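Mandelate racemase/muconate lactonizing enzyme/Enolase superfamily (PDB 2HZG) belongs to the mandelate racemase/muconate lactonizing branch of the enolase superfamily, pairing an N-terminal capping domain with a barrel domain that carries a metal site. Local coordinates at residues F142-A153 and D181-L190; A22-L30 and P334-T342. All coordinates share one frame; numbering follows the deposited sequence.

Both contacts are largely buried, but they sit in different parts of the fold and share no helix or strand. Contact 1 lies within the barrel domain, on its outer layer, its centre about 24 Å from the centre of the chain, where two neighbouring helices pack. Contact 2, its centre about 12 Å from the centre of the chain, instead joins the N-terminal domain to the chain that follows the last barrel strand. Contact 1 is a helix pair brought close by a glycine and alanines, with one glutamine amide fastening its N-terminal end. Contact 2 splits into a polar half, with a carboxylate and a hydroxyl holding a helix start, and an apolar half against a strand. The nearest atoms of contacts 1 and 2 are about 9 Å apart.

Contact 1 (F142-A153 and D181-L190); sequences FGDTPQETLERA and DQIMAAREGL
L150 and G189 mark a close passage between helix 146-153 and helix 181-190, which run in nearly the same direction at a crossing angle of -30° with their axes 7.0 Å apart. Having no side chain, G189 lets its CA come 3.5 Å from L150 O, in a CA-H...O contact. A153 CB rests against A186 O and L190 N, and A185 CB reaches P146 O at 3.2 Å. L150 sends its CD1 branch across the end of E188, 3.6 Å from E188 CD.

At the N-terminal end the work falls to Q182. Its chain bends sharply at chi2 (-78°), which turns the amide toward the loop ahead of helix 146-153. Q182 OE1 accepts from T149 OG1, the hydroxyl lying in the carbonyl plane; at 2.5 Å the bond is unusually short, perhaps partly through coordinate error. Q182 NE2 donates to G143 O at 2.9 Å in a bent bond, coming from above that carbonyl's plane. The same T149 OG1 accepts from G143 N at 2.8 Å and lies in plane at the edge of the F142 ring. That ring slides past Q182 with its plane 74° from the amide, while its CZ comes near I183 CG1. F142 also meets the ring of F166 on strand 163-167, the barrel strand between these two helices in sequence.

This is the packing of successive helices around a beta/alpha barrel. Bonded at both its oxygen and its nitrogen, the buried amide is probably held in one rotation, and the relay from G143 N through T149 OG1 to Q182 OE1 links loop and both helices.

Contact 2 (A22-L30 and P334-T342); sequences ADGSQDALL and PQQLALDIT
The carboxylate of D23 and the amide of Q335 are turned 48° from each other, and Q335 NE2 meets D23 OD2 nearly along the C-O axis at 2.9 Å. The bond is almost straight (175°), with the oxygen in the amide plane. The other oxygen, D23 OD1, is taken on one face of its plane by two donors of S25: the backbone N from above, and OG on the syn side at 2.7 Å. The bond to S25 N makes an Asx turn. Alongside lies the Q26 chain, pointing the same way as Q335, with its CG 3.8 Å from Q335 CG; its amide carbonyl, OE1, is bonded to T19 N.

S25 links the two sides of the polar half. A chi1 of 73° sets OG between its own backbone N and carbonyl carbon, where it accepts from Q335 N at 2.8 Å while donating to D23 OD1. Q335 is the N-cap of helix 336-340, and the loop leading into strand 27-30 holds it twice, S25 OG at its backbone N-H and D23 OD2 at its side-chain amide.

In enolase-superfamily terms, the capping domain here grips the chain just beyond barrel strand 327-331, and the side chain of D23 lies about 11 Å from a bound sodium ion. The second subunit also reaches the strand, where S60 of that subunit bonds D27 OD2.

Past S25 the surfaces turn apolar. L337 lays CD2 over the backbone, 3.5 Å from D27 CA and close to Q26 O. I341 forks over the strand: CD1 meets A28 CB at 3.7 Å, and CG2 meets L30 CD1 at 4.0 Å. L371 of helix 368-374 also packs on L30.

Contact 1 (F142-A153 and D181-L190)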
ATOM      1  N   PHE A 142     -13.452  20.989   9.011  1.00 15.38           N
ATOM      2  CA  PHE A 142     -13.234  22.418   9.231  1.00 16.02           C
ATOM      3  C   PHE A 142     -13.840  23.241   8.094  1.00 16.48           C
ATOM      4  O   PHE A 142     -13.657  22.906   6.921  1.00 16.65           O
ATOM      5  CB  PHE A 142     -11.731  22.741   9.316  1.00 15.65           C
ATOM      6  CG  PHE A 142     -11.121  22.442  10.648  1.00 15.54           C
ATOM      7  CD1 PHE A 142     -11.381  23.271  11.744  1.00 12.86           C
ATOM      8  CD2 PHE A 142     -10.263  21.346  10.809  1.00 13.41           C
ATOM      9  CE1 PHE A 142     -10.830  23.014  12.982  1.00 12.42           C
ATOM     10  CE2 PHE A 142      -9.681  21.088  12.045  1.00 11.37           C
ATOM     11  CZ  PHE A 142      -9.972  21.921  13.145  1.00 12.69           C
ATOM     12  N   GLY A 143     -14.556  24.318   8.449  1.00 17.12           N
ATOM     13  CA  GLY A 143     -15.012  25.296   7.473  1.00 17.41           C
ATOM     14  C   GLY A 143     -13.830  26.043   6.888  1.00 18.65           C
ATOM     15  O   GLY A 143     -12.734  26.020   7.448  1.00 19.00           O
ATOM     16  N   ASP A 144     -14.044  26.701   5.758  1.00 19.22           N
ATOM     17  CA  ASP A 144     -13.002  27.492   5.116  1.00 20.62           C
ATOM     18  C   ASP A 144     -12.646  28.742   5.925  1.00 20.54           C
ATOM     19  O   ASP A 144     -11.575  29.320   5.732  1.00 20.81           O
ATOM     20  CB  ASP A 144     -13.407  27.859   3.679  1.00 21.36           C
ATOM     21  CG  ASP A 144     -13.471  26.628   2.751  1.00 25.66           C
ATOM     22  OD1 ASP A 144     -13.057  25.519   3.179  1.00 27.78           O
ATOM     23  OD2 ASP A 144     -13.929  26.773   1.588  1.00 29.64           O
ATOM     24  N   THR A 145     -13.531  29.152   6.835  1.00 19.72           N
ATOM     25  CA  THR A 145     -13.249  30.283   7.720  1.00 19.49           C
ATOM     26  C   THR A 145     -13.578  29.805   9.117  1.00 18.94           C
ATOM     27  O   THR A 145     -14.337  28.839   9.274  1.00 18.86           O
ATOM     28  CB  THR A 145     -14.120  31.531   7.390  1.00 19.84           C
ATOM     29  OG1 THR A 145     -15.496  31.189   7.557  1.00 19.00           O
ATOM     30  CG2 THR A 145     -13.901  32.017   5.944  1.00 19.49           C
ATOM     31  N   PRO A 146     -12.989  30.444  10.140  1.00 18.55           N
ATOM     32  CA  PRO A 146     -13.324  30.096  11.512  1.00 18.22           C
ATOM     33  C   PRO A 146     -14.807  30.208  11.889  1.00 18.16           C
ATOM     34  O   PRO A 146     -15.292  29.384  12.669  1.00 18.27           O
ATOM     35  CB  PRO A 146     -12.469  31.077  12.325  1.00 18.23           C
ATOM     36  CG  PRO A 146     -11.294  31.319  11.456  1.00 17.34           C
ATOM     37  CD  PRO A 146     -11.908  31.446  10.099  1.00 18.83           C
ATOM     38  N   GLN A 147     -15.512  31.221  11.380  1.00 17.76           N
ATOM     39  CA  GLN A 147     -16.921  31.352  11.723  1.00 18.49           C
ATOM     40  C   GLN A 147     -17.747  30.145  11.204  1.00 18.22           C
ATOM     41  O   GLN A 147     -18.638  29.650  11.905  1.00 18.07           O
ATOM     42  CB  GLN A 147     -17.516  32.664  11.191  1.00 18.14           C
ATOM     43  CG  GLN A 147     -18.953  32.896  11.679  1.00 19.91           C
ATOM     44  CD  GLN A 147     -18.996  33.212  13.159  1.00 22.11           C
ATOM     45  OE1 GLN A 147     -18.058  33.827  13.695  1.00 23.15           O
ATOM     46  NE2 GLN A 147     -20.079  32.803  13.837  1.00 20.02           N
ATOM     47  N   GLU A 148     -17.445  29.681   9.994  1.00 18.33           N
ATOM     48  CA  GLU A 148     -18.101  28.468   9.468  1.00 18.92           C
ATOM     49  C   GLU A 148     -17.885  27.280  10.421  1.00 17.67           C
ATOM     50  O   GLU A 148     -18.825  26.570  10.766  1.00 17.78           O
ATOM     51  CB  GLU A 148     -17.613  28.176   8.045  1.00 19.39           C
ATOM     52  CG  GLU A 148     -18.184  29.212   7.060  1.00 25.43           C
ATOM     53  CD  GLU A 148     -17.604  29.149   5.648  1.00 31.30           C
ATOM     54  OE1 GLU A 148     -18.353  28.744   4.728  1.00 34.25           O
ATOM     55  OE2 GLU A 148     -16.424  29.531   5.450  1.00 31.38           O
ATOM     56  N   THR A 149     -16.649  27.099  10.884  1.00 17.31           N
ATOM     57  CA  THR A 149     -16.311  26.044  11.856  1.00 16.60           C
ATOM     58  C   THR A 149     -17.098  26.209  13.154  1.00 16.83           C
ATOM     59  O   THR A 149     -17.670  25.249  13.649  1.00 16.19           O
ATOM     60  CB  THR A 149     -14.786  26.024  12.132  1.00 16.08           C
ATOM     61  OG1 THR A 149     -14.118  25.636  10.933  1.00 15.87           O
ATOM     62  CG2 THR A 149     -14.412  25.058  13.262  1.00 16.02           C
ATOM     63  N   LEU A 150     -17.125  27.433  13.694  1.00 16.89           N
ATOM     64  CA  LEU A 150     -17.927  27.716  14.889  1.00 17.74           C
ATOM     65  C   LEU A 150     -19.393  27.278  14.683  1.00 17.35           C
ATOM     66  O   LEU A 150     -19.954  26.580  15.530  1.00 17.32           O
ATOM     67  CB  LEU A 150     -17.853  29.218  15.239  1.00 17.54           C
ATOM     68  CG  LEU A 150     -18.524  29.754  16.503  1.00 19.25           C
ATOM     69  CD1 LEU A 150     -17.926  31.124  16.851  1.00 18.93           C
ATOM     70  CD2 LEU A 150     -20.062  29.835  16.329  1.00 19.11           C
ATOM     71  N   GLU A 151     -19.982  27.685  13.556  1.00 18.23           N
ATOM     72  CA  GLU A 151     -21.400  27.388  13.244  1.00 19.57           C
ATOM     73  C   GLU A 151     -21.670  25.874  13.146  1.00 18.96           C
ATOM     74  O   GLU A 151     -22.693  25.370  13.650  1.00 18.93           O
ATOM     75  CB  GLU A 151     -21.823  28.072  11.940  1.00 20.11           C
ATOM     76  CG  GLU A 151     -21.945  29.630  11.996  1.00 22.60           C
ATOM     77  CD  GLU A 151     -22.899  30.128  13.098  1.00 26.19           C
ATOM     78  OE1 GLU A 151     -23.926  29.458  13.374  1.00 28.31           O
ATOM     79  OE2 GLU A 151     -22.616  31.182  13.706  1.00 24.87           O
ATOM     80  N   ARG A 152     -20.734  25.154  12.514  1.00 18.67           N
ATOM     81  CA  ARG A 152     -20.756  23.688  12.468  1.00 17.83           C
ATOM     82  C   ARG A 152     -20.729  23.055  13.840  1.00 17.66           C
ATOM     83  O   ARG A 152     -21.479  22.099  14.101  1.00 17.83           O
ATOM     84  CB  ARG A 152     -19.592  23.152  11.616  1.00 17.38           C
ATOM     85  CG  ARG A 152     -19.792  23.513  10.159  1.00 17.58           C
ATOM     86  CD  ARG A 152     -18.659  23.094   9.266  1.00 15.79           C
ATOM     87  NE  ARG A 152     -18.913  23.589   7.915  1.00 14.19           N
ATOM     88  CZ  ARG A 152     -18.184  23.274   6.845  1.00 17.00           C
ATOM     89  NH1 ARG A 152     -17.137  22.462   6.962  1.00 15.09           N
ATOM     90  NH2 ARG A 152     -18.505  23.761   5.658  1.00 15.90           N
ATOM     91  N   ALA A 153     -19.862  23.562  14.717  1.00 16.98           N
ATOM     92  CA  ALA A 153     -19.764  23.015  16.065  1.00 17.43           C
ATOM     93  C   ALA A 153     -21.037  23.324  16.876  1.00 17.74           C
ATOM     94  O   ALA A 153     -21.531  22.469  17.635  1.00 17.40           O
ATOM     95  CB  ALA A 153     -18.506  23.543  16.784  1.00 17.48           C
ATOM     96  N   ASP A 181      -7.136  30.071  15.198  1.00 18.34           N
ATOM     97  CA  ASP A 181      -8.438  30.703  14.961  1.00 18.43           C
ATOM     98  C   ASP A 181      -9.523  29.643  14.703  1.00 18.13           C
ATOM     99  O   ASP A 181     -10.613  29.714  15.253  1.00 17.83           O
ATOM    100  CB  ASP A 181      -8.342  31.658  13.777  1.00 18.16           C
ATOM    101  CG  ASP A 181      -7.588  32.966  14.116  1.00 21.12           C
ATOM    102  OD1 ASP A 181      -7.339  33.251  15.304  1.00 22.85           O
ATOM    103  OD2 ASP A 181      -7.234  33.691  13.170  1.00 23.63           O
ATOM    104  N   GLN A 182      -9.179  28.645  13.892  1.00 17.52           N
ATOM    105  CA  GLN A 182     -10.084  27.543  13.561  1.00 17.41           C
ATOM    106  C   GLN A 182     -10.432  26.696  14.784  1.00 17.02           C
ATOM    107  O   GLN A 182     -11.594  26.379  15.022  1.00 17.49           O
ATOM    108  CB  GLN A 182      -9.454  26.661  12.470  1.00 16.69           C
ATOM    109  CG  GLN A 182      -9.472  27.266  11.091  1.00 16.32           C
ATOM    110  CD  GLN A 182     -10.848  27.153  10.413  1.00 18.31           C
ATOM    111  OE1 GLN A 182     -11.814  26.697  11.019  1.00 18.06           O
ATOM    112  NE2 GLN A 182     -10.928  27.567   9.165  1.00 15.90           N
ATOM    113  N   ILE A 183      -9.411  26.319  15.542  1.00 17.27           N
ATOM    114  CA  ILE A 183      -9.561  25.414  16.677  1.00 17.40           C
ATOM    115  C   ILE A 183     -10.319  26.094  17.815  1.00 18.10           C
ATOM    116  O   ILE A 183     -11.186  25.489  18.448  1.00 16.81           O
ATOM    117  CB  ILE A 183      -8.162  24.867  17.118  1.00 17.20           C
ATOM    118  CG1 ILE A 183      -7.596  23.925  16.023  1.00 17.82           C
ATOM    119  CG2 ILE A 183      -8.236  24.138  18.447  1.00 16.54           C
ATOM    120  CD1 ILE A 183      -6.077  23.645  16.132  1.00 18.62           C
ATOM    121  N   MET A 184      -9.986  27.361  18.062  1.00 18.72           N
ATOM    122  CA  MET A 184     -10.696  28.163  19.069  1.00 19.92           C
ATOM    123  C   MET A 184     -12.158  28.387  18.703  1.00 19.08           C
ATOM    124  O   MET A 184     -13.023  28.349  19.574  1.00 20.00           O
ATOM    125  CB  MET A 184      -9.983  29.493  19.288  1.00 20.45           C
ATOM    126  CG  MET A 184      -8.620  29.355  19.974  1.00 25.29           C
ATOM    127  SD  MET A 184      -8.727  28.451  21.535  1.00 36.84           S
ATOM    128  CE  MET A 184      -7.101  27.691  21.550  1.00 35.40           C
ATOM    129  N   ALA A 185     -12.426  28.595  17.418  1.00 19.06           N
ATOM    130  CA  ALA A 185     -13.802  28.724  16.907  1.00 19.29           C
ATOM    131  C   ALA A 185     -14.599  27.418  17.091  1.00 19.64           C
ATOM    132  O   ALA A 185     -15.749  27.454  17.525  1.00 19.67           O
ATOM    133  CB  ALA A 185     -13.801  29.176  15.453  1.00 18.86           C
ATOM    134  N   ALA A 186     -13.965  26.272  16.820  1.00 19.04           N
ATOM    135  CA  ALA A 186     -14.556  24.960  17.156  1.00 18.84           C
ATOM    136  C   ALA A 186     -14.917  24.853  18.644  1.00 18.85           C
ATOM    137  O   ALA A 186     -16.041  24.464  19.001  1.00 18.06           O
ATOM    138  CB  ALA A 186     -13.613  23.817  16.739  1.00 18.27           C
ATOM    139  N   ARG A 187     -13.973  25.205  19.517  1.00 19.29           N
ATOM    140  CA  ARG A 187     -14.232  25.211  20.948  1.00 20.11           C
ATOM    141  C   ARG A 187     -15.364  26.199  21.300  1.00 20.92           C
ATOM    142  O   ARG A 187     -16.231  25.881  22.117  1.00 20.52           O
ATOM    143  CB  ARG A 187     -12.951  25.528  21.739  1.00 20.29           C
ATOM    144  CG  ARG A 187     -13.115  25.638  23.273  1.00 19.63           C
ATOM    145  CD  ARG A 187     -13.865  24.465  23.918  1.00 20.35           C
ATOM    146  NE  ARG A 187     -13.054  23.259  24.006  1.00 21.15           N
ATOM    147  CZ  ARG A 187     -13.516  22.055  24.334  1.00 22.86           C
ATOM    148  NH1 ARG A 187     -14.814  21.869  24.599  1.00 23.45           N
ATOM    149  NH2 ARG A 187     -12.682  21.022  24.393  1.00 20.83           N
ATOM    150  N   GLU A 188     -15.342  27.378  20.683  1.00 21.98           N
ATOM    151  CA  GLU A 188     -16.352  28.412  20.947  1.00 23.26           C
ATOM    152  C   GLU A 188     -17.741  27.899  20.573  1.00 23.38           C
ATOM    153  O   GLU A 188     -18.684  28.036  21.361  1.00 23.85           O
ATOM    154  CB  GLU A 188     -16.036  29.716  20.194  1.00 23.43           C
ATOM    155  CG  GLU A 188     -16.777  30.949  20.742  1.00 26.78           C
ATOM    156  CD  GLU A 188     -16.469  32.237  19.979  1.00 31.28           C
ATOM    157  OE1 GLU A 188     -15.384  32.342  19.332  1.00 30.99           O
ATOM    158  OE2 GLU A 188     -17.332  33.155  20.017  1.00 33.12           O
ATOM    159  N   GLY A 189     -17.867  27.310  19.382  1.00 23.41           N
ATOM    160  CA  GLY A 189     -19.149  26.763  18.946  1.00 23.68           C
ATOM    161  C   GLY A 189     -19.614  25.588  19.786  1.00 24.16           C
ATOM    162  O   GLY A 189     -20.816  25.438  20.049  1.00 23.96           O
ATOM    163  N   LEU A 190     -18.669  24.752  20.219  1.00 23.87           N
ATOM    164  CA  LEU A 190     -19.016  23.527  20.926  1.00 24.08           C
ATOM    165  C   LEU A 190     -19.417  23.804  22.357  1.00 24.57           C
ATOM    166  O   LEU A 190     -20.236  23.071  22.932  1.00 24.41           O
ATOM    167  CB  LEU A 190     -17.846  22.523  20.911  1.00 24.21           C
ATOM    168  CG  LEU A 190     -17.979  21.227  21.730  1.00 24.68           C
ATOM    169  CD1 LEU A 190     -19.205  20.406  21.268  1.00 23.85           C
ATOM    170  CD2 LEU A 190     -16.703  20.394  21.667  1.00 22.89           C
TER

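Contact 2 (A22-L30 and P334-T342)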
ATOM      1  N   ALA A  22     -11.609  16.670   1.293  1.00 22.31           N
ATOM      2  CA  ALA A  22     -11.102  15.365   1.747  1.00 22.48           C
ATOM      3  C   ALA A  22     -12.243  14.593   2.412  1.00 22.30           C
ATOM      4  O   ALA A  22     -12.255  14.359   3.635  1.00 23.22           O
ATOM      5  CB  ALA A  22      -9.945  15.542   2.710  1.00 21.89           C
ATOM      6  N   ASP A  23     -13.197  14.194   1.583  1.00 21.28           N
ATOM      7  CA  ASP A  23     -14.487  13.724   2.060  1.00 20.36           C
ATOM      8  C   ASP A  23     -14.794  12.455   1.290  1.00 18.98           C
ATOM      9  O   ASP A  23     -15.140  12.519   0.119  1.00 18.81           O
ATOM     10  CB  ASP A  23     -15.552  14.810   1.791  1.00 20.47           C
ATOM     11  CG  ASP A  23     -16.977  14.365   2.163  1.00 21.06           C
ATOM     12  OD1 ASP A  23     -17.175  13.201   2.581  1.00 19.01           O
ATOM     13  OD2 ASP A  23     -17.907  15.203   2.049  1.00 23.24           O
ATOM     14  N   GLY A  24     -14.613  11.309   1.952  1.00 18.24           N
ATOM     15  CA  GLY A  24     -14.838   9.984   1.355  1.00 18.08           C
ATOM     16  C   GLY A  24     -16.293   9.609   1.086  1.00 17.68           C
ATOM     17  O   GLY A  24     -16.575   8.542   0.533  1.00 18.02           O
ATOM     18  N   SER A  25     -17.231  10.469   1.464  1.00 16.71           N
ATOM     19  CA  SER A  25     -18.652  10.161   1.257  1.00 15.48           C
ATOM     20  C   SER A  25     -19.151  10.540  -0.135  1.00 15.59           C
ATOM     21  O   SER A  25     -20.314  10.297  -0.463  1.00 15.57           O
ATOM     22  CB  SER A  25     -19.520  10.806   2.355  1.00 16.03           C
ATOM     23  OG  SER A  25     -19.628  12.210   2.178  1.00 15.16           O
ATOM     24  N   GLN A  26     -18.268  11.098  -0.965  1.00 15.03           N
ATOM     25  CA  GLN A  26     -18.655  11.594  -2.297  1.00 15.21           C
ATOM     26  C   GLN A  26     -18.812  10.497  -3.335  1.00 14.88           C
ATOM     27  O   GLN A  26     -19.472  10.698  -4.341  1.00 15.27           O
ATOM     28  CB  GLN A  26     -17.646  12.622  -2.809  1.00 14.69           C
ATOM     29  CG  GLN A  26     -17.446  13.805  -1.864  1.00 15.04           C
ATOM     30  CD  GLN A  26     -16.580  14.875  -2.516  1.00 17.90           C
ATOM     31  OE1 GLN A  26     -17.058  15.633  -3.353  1.00 17.43           O
ATOM     32  NE2 GLN A  26     -15.312  14.942  -2.126  1.00 14.07           N
ATOM     33  N   ASP A  27     -18.175   9.357  -3.099  1.00 14.23           N
ATOM     34  CA  ASP A  27     -18.322   8.215  -3.978  1.00 15.25           C
ATOM     35  C   ASP A  27     -18.200   6.944  -3.153  1.00 14.88           C
ATOM     36  O   ASP A  27     -17.968   7.026  -1.938  1.00 15.11           O
ATOM     37  CB  ASP A  27     -17.394   8.286  -5.229  1.00 15.46           C
ATOM     38  CG  ASP A  27     -15.963   7.836  -4.968  1.00 17.15           C
ATOM     39  OD1 ASP A  27     -15.586   7.573  -3.820  1.00 17.40           O
ATOM     40  OD2 ASP A  27     -15.206   7.713  -5.959  1.00 18.38           O
ATOM     41  N   ALA A  28     -18.439   5.794  -3.774  1.00 14.41           N
ATOM     42  CA  ALA A  28     -18.415   4.521  -3.052  1.00 14.60           C
ATOM     43  C   ALA A  28     -18.184   3.370  -4.008  1.00 14.59           C
ATOM     44  O   ALA A  28     -18.524   3.448  -5.185  1.00 15.05           O
ATOM     45  CB  ALA A  28     -19.744   4.287  -2.263  1.00 13.36           C
ATOM     46  N   LEU A  29     -17.591   2.301  -3.491  1.00 14.79           N
ATOM     47  CA  LEU A  29     -17.604   1.034  -4.200  1.00 15.65           C
ATOM     48  C   LEU A  29     -18.329   0.022  -3.316  1.00 15.20           C
ATOM     49  O   LEU A  29     -17.817  -0.365  -2.270  1.00 15.72           O
ATOM     50  CB  LEU A  29     -16.195   0.550  -4.581  1.00 15.24           C
ATOM     51  CG  LEU A  29     -16.193  -0.794  -5.355  1.00 16.60           C
ATOM     52  CD1 LEU A  29     -16.875  -0.702  -6.722  1.00 15.09           C
ATOM     53  CD2 LEU A  29     -14.778  -1.298  -5.529  1.00 15.76           C
ATOM     54  N   LEU A  30     -19.537  -0.366  -3.729  1.00 15.43           N
ATOM     55  CA  LEU A  30     -20.320  -1.345  -2.980  1.00 15.38           C
ATOM     56  C   LEU A  30     -20.125  -2.734  -3.581  1.00 15.20           C
ATOM     57  O   LEU A  30     -19.885  -2.882  -4.774  1.00 14.21           O
ATOM     58  CB  LEU A  30     -21.811  -0.964  -2.976  1.00 15.69           C
ATOM     59  CG  LEU A  30     -22.253   0.340  -2.288  1.00 16.69           C
ATOM     60  CD1 LEU A  30     -23.774   0.348  -2.163  1.00 18.03           C
ATOM     61  CD2 LEU A  30     -21.635   0.502  -0.898  1.00 16.61           C
ATOM     62  N   PRO A 334     -22.531  13.797   6.092  1.00 18.02           N
ATOM     63  CA  PRO A 334     -22.110  13.070   4.893  1.00 18.02           C
ATOM     64  C   PRO A 334     -22.839  13.556   3.627  1.00 18.01           C
ATOM     65  O   PRO A 334     -23.944  14.123   3.720  1.00 17.32           O
ATOM     66  CB  PRO A 334     -22.461  11.605   5.219  1.00 18.36           C
ATOM     67  CG  PRO A 334     -23.575  11.684   6.189  1.00 19.05           C
ATOM     68  CD  PRO A 334     -23.383  12.975   6.980  1.00 18.05           C
ATOM     69  N   GLN A 335     -22.224  13.345   2.464  1.00 16.88           N
ATOM     70  CA  GLN A 335     -22.910  13.566   1.198  1.00 17.62           C
ATOM     71  C   GLN A 335     -24.167  12.701   1.115  1.00 16.71           C
ATOM     72  O   GLN A 335     -24.262  11.667   1.762  1.00 15.68           O
ATOM     73  CB  GLN A 335     -22.016  13.269  -0.010  1.00 17.57           C
ATOM     74  CG  GLN A 335     -20.760  14.125  -0.084  1.00 21.80           C
ATOM     75  CD  GLN A 335     -21.050  15.609  -0.064  1.00 23.48           C
ATOM     76  OE1 GLN A 335     -22.040  16.076  -0.630  1.00 27.49           O
ATOM     77  NE2 GLN A 335     -20.188  16.358   0.589  1.00 24.90           N
ATOM     78  N   GLN A 336     -25.129  13.157   0.326  1.00 16.92           N
ATOM     79  CA  GLN A 336     -26.394  12.452   0.158  1.00 16.10           C
ATOM     80  C   GLN A 336     -26.195  10.997  -0.259  1.00 16.05           C
ATOM     81  O   GLN A 336     -26.972  10.126   0.149  1.00 15.65           O
ATOM     82  CB  GLN A 336     -27.296  13.159  -0.871  1.00 16.33           C
ATOM     83  CG  GLN A 336     -28.761  12.672  -0.785  1.00 15.41           C
ATOM     84  CD  GLN A 336     -29.389  13.038   0.541  1.00 15.93           C
ATOM     85  OE1 GLN A 336     -29.233  14.163   1.012  1.00 18.49           O
ATOM     86  NE2 GLN A 336     -30.100  12.104   1.151  1.00 15.27           N
ATOM     87  N   LEU A 337     -25.173  10.737  -1.081  1.00 15.56           N
ATOM     88  CA  LEU A 337     -24.876   9.367  -1.501  1.00 15.38           C
ATOM     89  C   LEU A 337     -24.777   8.457  -0.297  1.00 15.31           C
ATOM     90  O   LEU A 337     -25.442   7.431  -0.255  1.00 15.69           O
ATOM     91  CB  LEU A 337     -23.583   9.281  -2.345  1.00 15.40           C
ATOM     92  CG  LEU A 337     -23.015   7.873  -2.616  1.00 14.17           C
ATOM     93  CD1 LEU A 337     -24.029   6.914  -3.258  1.00 14.08           C
ATOM     94  CD2 LEU A 337     -21.732   7.963  -3.468  1.00 13.58           C
ATOM     95  N   ALA A 338     -23.964   8.845   0.687  1.00 15.52           N
ATOM     96  CA  ALA A 338     -23.734   8.024   1.882  1.00 15.81           C
ATOM     97  C   ALA A 338     -25.008   7.766   2.681  1.00 16.23           C
ATOM     98  O   ALA A 338     -25.227   6.638   3.162  1.00 16.60           O
ATOM     99  CB  ALA A 338     -22.663   8.659   2.771  1.00 14.70           C
ATOM    100  N   LEU A 339     -25.827   8.814   2.837  1.00 16.50           N
ATOM    101  CA  LEU A 339     -27.167   8.712   3.444  1.00 16.57           C
ATOM    102  C   LEU A 339     -28.047   7.706   2.689  1.00 16.29           C
ATOM    103  O   LEU A 339     -28.709   6.871   3.311  1.00 16.68           O
ATOM    104  CB  LEU A 339     -27.864  10.096   3.499  1.00 16.88           C
ATOM    105  CG  LEU A 339     -27.208  11.209   4.346  1.00 18.56           C
ATOM    106  CD1 LEU A 339     -27.957  12.543   4.229  1.00 20.93           C
ATOM    107  CD2 LEU A 339     -27.114  10.802   5.825  1.00 19.80           C
ATOM    108  N   ASP A 340     -28.033   7.769   1.360  1.00 15.49           N
ATOM    109  CA  ASP A 340     -28.996   7.003   0.541  1.00 15.71           C
ATOM    110  C   ASP A 340     -28.620   5.547   0.377  1.00 15.55           C
ATOM    111  O   ASP A 340     -29.467   4.725  -0.016  1.00 16.13           O
ATOM    112  CB  ASP A 340     -29.124   7.615  -0.851  1.00 15.17           C
ATOM    113  CG  ASP A 340     -29.839   8.965  -0.846  1.00 16.06           C
ATOM    114  OD1 ASP A 340     -30.219   9.451   0.255  1.00 15.24           O
ATOM    115  OD2 ASP A 340     -29.987   9.538  -1.959  1.00 15.15           O
ATOM    116  N   ILE A 341     -27.360   5.218   0.683  1.00 15.47           N
ATOM    117  CA  ILE A 341     -26.833   3.854   0.446  1.00 14.88           C
ATOM    118  C   ILE A 341     -27.587   2.784   1.245  1.00 14.86           C
ATOM    119  O   ILE A 341     -27.799   1.677   0.761  1.00 14.90           O
ATOM    120  CB  ILE A 341     -25.280   3.773   0.680  1.00 14.98           C
ATOM    121  CG1 ILE A 341     -24.526   4.185  -0.606  1.00 14.23           C
ATOM    122  CG2 ILE A 341     -24.845   2.344   1.137  1.00 14.17           C
ATOM    123  CD1 ILE A 341     -22.960   4.432  -0.388  1.00 13.84           C
ATOM    124  N   THR A 342     -27.955   3.091   2.482  1.00 14.80           N
ATOM    125  CA  THR A 342     -28.764   2.151   3.249  1.00 15.47           C
ATOM    126  C   THR A 342     -30.205   2.657   3.364  1.00 16.43           C
ATOM    127  O   THR A 342     -30.448   3.883   3.464  1.00 15.94           O
ATOM    128  CB  THR A 342     -28.193   1.864   4.644  1.00 15.93           C
ATOM    129  OG1 THR A 342     -28.067   3.086   5.376  1.00 16.86           O
ATOM    130  CG2 THR A 342     -26.832   1.172   4.551  1.00 15.32           C
TER